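Local coordinates for protein 3,4-dihydroxy-2-butanone 4-phosphate synthase (Candida albicans, PDB 1TKS) that catalyses the conversion of D-ribulose 5-phosphate to formate and 3,4-dihydroxy-2-butanone 4-phosphate in riboflavin biosynthesis, at residues N17-L21 and K46-L50. Residues are numbered along the deposited sequence; the frame is centred on the assembly and turned at random.
Sequences NGEFL and KMAFL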
ATOM      1  N   ASN B  17       5.782   6.075 -24.354  1.00 18.71           N
ATOM      2  CA  ASN B  17       4.649   6.981 -24.513  1.00 20.05           C
ATOM      3  C   ASN B  17       3.783   7.070 -23.253  1.00 17.72           C
ATOM      4  O   ASN B  17       2.656   7.560 -23.298  1.00 18.69           O
ATOM      5  CB  ASN B  17       3.794   6.543 -25.711  1.00 24.89           C
ATOM      6  CG  ASN B  17       3.207   7.720 -26.483  1.00 30.02           C
ATOM      7  OD1 ASN B  17       2.560   7.537 -27.518  1.00 34.33           O
ATOM      8  ND2 ASN B  17       3.434   8.933 -25.986  1.00 32.22           N
ATOM      9  N   GLY B  18       4.315   6.580 -22.137  1.00 15.28           N
ATOM     10  CA  GLY B  18       3.598   6.653 -20.874  1.00 12.54           C
ATOM     11  C   GLY B  18       2.533   5.610 -20.592  1.00 11.78           C
ATOM     12  O   GLY B  18       1.694   5.802 -19.710  1.00 11.31           O
ATOM     13  N   GLU B  19       2.550   4.507 -21.328  1.00 10.52           N
ATOM     14  CA  GLU B  19       1.566   3.464 -21.098  1.00 12.21           C
ATOM     15  C   GLU B  19       2.082   2.477 -20.076  1.00 11.41           C
ATOM     16  O   GLU B  19       3.285   2.390 -19.813  1.00 10.07           O
ATOM     17  CB  GLU B  19       1.260   2.688 -22.381  1.00 13.23           C
ATOM     18  CG  GLU B  19       0.840   3.527 -23.560  1.00 14.33           C
ATOM     19  CD  GLU B  19       0.420   2.678 -24.742  1.00 17.02           C
ATOM     20  OE1 GLU B  19       0.549   3.155 -25.889  1.00 19.37           O
ATOM     21  OE2 GLU B  19      -0.046   1.536 -24.524  1.00 14.00           O
ATOM     22  N   PHE B  20       1.146   1.736 -19.505  1.00 11.54           N
ATOM     23  CA  PHE B  20       1.458   0.697 -18.545  1.00 10.92           C
ATOM     24  C   PHE B  20       1.771  -0.545 -19.364  1.00 10.37           C
ATOM     25  O   PHE B  20       1.411  -0.639 -20.541  1.00 11.68           O
ATOM     26  CB  PHE B  20       0.239   0.367 -17.684  1.00 11.51           C
ATOM     27  CG  PHE B  20       0.066   1.243 -16.488  1.00  8.94           C
ATOM     28  CD1 PHE B  20      -0.968   2.171 -16.426  1.00 10.26           C
ATOM     29  CD2 PHE B  20       0.916   1.112 -15.396  1.00  8.06           C
ATOM     30  CE1 PHE B  20      -1.155   2.950 -15.284  1.00  7.26           C
ATOM     31  CE2 PHE B  20       0.735   1.886 -14.254  1.00  9.68           C
ATOM     32  CZ  PHE B  20      -0.302   2.808 -14.199  1.00  7.76           C
ATOM     33  N   LEU B  21       2.451  -1.485 -18.730  1.00 10.08           N
ATOM     34  CA  LEU B  21       2.748  -2.772 -19.328  1.00  8.93           C
ATOM     35  C   LEU B  21       2.443  -3.773 -18.226  1.00  7.76           C
ATOM     36  O   LEU B  21       2.713  -3.512 -17.054  1.00  8.06           O
ATOM     37  CB  LEU B  21       4.220  -2.892 -19.737  1.00 11.26           C
ATOM     38  CG  LEU B  21       4.648  -2.174 -21.014  1.00  9.24           C
ATOM     39  CD1 LEU B  21       6.144  -2.375 -21.231  1.00 11.12           C
ATOM     40  CD2 LEU B  21       3.868  -2.716 -22.203  1.00 11.51           C
ATOM     41  N   LYS B  46      -3.253   8.185 -13.780  1.00 10.05           N
ATOM     42  CA  LYS B  46      -2.615   6.884 -13.963  1.00  8.96           C
ATOM     43  C   LYS B  46      -2.324   6.203 -12.636  1.00  8.28           C
ATOM     44  O   LYS B  46      -2.373   4.973 -12.538  1.00  8.75           O
ATOM     45  CB  LYS B  46      -1.337   7.038 -14.785  1.00  9.01           C
ATOM     46  CG  LYS B  46      -1.621   7.310 -16.255  1.00 11.91           C
ATOM     47  CD  LYS B  46      -0.373   7.712 -17.015  1.00 14.46           C
ATOM     48  CE  LYS B  46      -0.669   7.801 -18.503  1.00 17.13           C
ATOM     49  NZ  LYS B  46       0.514   8.222 -19.292  1.00 18.57           N
ATOM     50  N   MET B  47      -2.026   7.003 -11.615  1.00  8.86           N
ATOM     51  CA  MET B  47      -1.771   6.457 -10.285  1.00  8.07           C
ATOM     52  C   MET B  47      -3.100   5.972  -9.707  1.00  9.86           C
ATOM     53  O   MET B  47      -3.162   4.949  -9.025  1.00  8.75           O
ATOM     54  CB  MET B  47      -1.171   7.518  -9.356  1.00  8.67           C
ATOM     55  CG  MET B  47      -0.947   7.013  -7.929  1.00 10.23           C
ATOM     56  SD  MET B  47       0.272   5.675  -7.766  1.00  8.22           S
ATOM     57  CE  MET B  47      -0.674   4.229  -7.950  1.00 19.65           C
ATOM     58  N   ALA B  48      -4.168   6.718  -9.976  1.00 10.23           N
ATOM     59  CA  ALA B  48      -5.478   6.328  -9.479  1.00  9.82           C
ATOM     60  C   ALA B  48      -5.852   4.989 -10.113  1.00  8.50           C
ATOM     61  O   ALA B  48      -6.456   4.131  -9.468  1.00  8.80           O
ATOM     62  CB  ALA B  48      -6.520   7.385  -9.821  1.00  9.87           C
ATOM     63  N   PHE B  49      -5.485   4.818 -11.382  1.00  8.19           N
ATOM     64  CA  PHE B  49      -5.765   3.587 -12.109  1.00  7.34           C
ATOM     65  C   PHE B  49      -4.963   2.450 -11.491  1.00  7.77           C
ATOM     66  O   PHE B  49      -5.501   1.375 -11.206  1.00  8.23           O
ATOM     67  CB  PHE B  49      -5.381   3.748 -13.582  1.00  6.94           C
ATOM     68  CG  PHE B  49      -5.679   2.541 -14.429  1.00  9.08           C
ATOM     69  CD1 PHE B  49      -6.936   2.365 -15.002  1.00  9.58           C
ATOM     70  CD2 PHE B  49      -4.690   1.592 -14.676  1.00  8.40           C
ATOM     71  CE1 PHE B  49      -7.204   1.258 -15.812  1.00 10.48           C
ATOM     72  CE2 PHE B  49      -4.947   0.483 -15.482  1.00  9.58           C
ATOM     73  CZ  PHE B  49      -6.210   0.319 -16.056  1.00  9.93           C
ATOM     74  N   LEU B  50      -3.675   2.691 -11.272  1.00  6.51           N
ATOM     75  CA  LEU B  50      -2.804   1.679 -10.684  1.00  6.89           C
ATOM     76  C   LEU B  50      -3.339   1.213  -9.330  1.00  7.53           C
ATOM     77  O   LEU B  50      -3.432   0.017  -9.075  1.00  8.30           O
ATOM     78  CB  LEU B  50      -1.379   2.237 -10.527  1.00  6.99           C
ATOM     79  CG  LEU B  50      -0.344   1.278  -9.923  1.00  8.06           C
ATOM     80  CD1 LEU B  50      -0.257   0.004 -10.768  1.00  8.04           C
ATOM     81  CD2 LEU B  50       1.013   1.958  -9.861  1.00  8.95           C
TER
HETATM   82  O   HOH W   1      -0.273   7.564 -22.114  1.00 25.94           O
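K46 of helix 44-52 donates a hydrogen bond through NZ to G18 O, in the Schellman motif that ends helix 8-16. G18 is its C-prime residue: its positive phi (81°) accompanies backbone hydrogen bonds from its N to Y15 O and from E19 N to A14 O. K46 NZ stands 2.7 Å from G18 O, tilted 33° from the carbonyl plane. A water that accepts from K46 NZ at 3.0 Å donates in turn to N17 O, so the ammonium reaches two successive carbonyls of the turn, G18 O directly and N17 O through the water. Because the lysine chain is extended from CG to NZ, it spans the distance from its helix to the loop.

The apolar part is carried by F20, which leads into strand 21-24 and also rests on L35 and M37 of strand 34-38. Its ring meets F49 obliquely, planes at 32° and CE1 3.8 Å from F49 CD2; F49 in turn makes edge-to-face contacts with Y53 and H188. F20 CZ lies 3.9 Å from L50 CB. Separately, K46 O, which accepts the helical hydrogen bond from L50 N, lies in the plane of the F20 ring at its edge, 3.4 Å from F20 CZ.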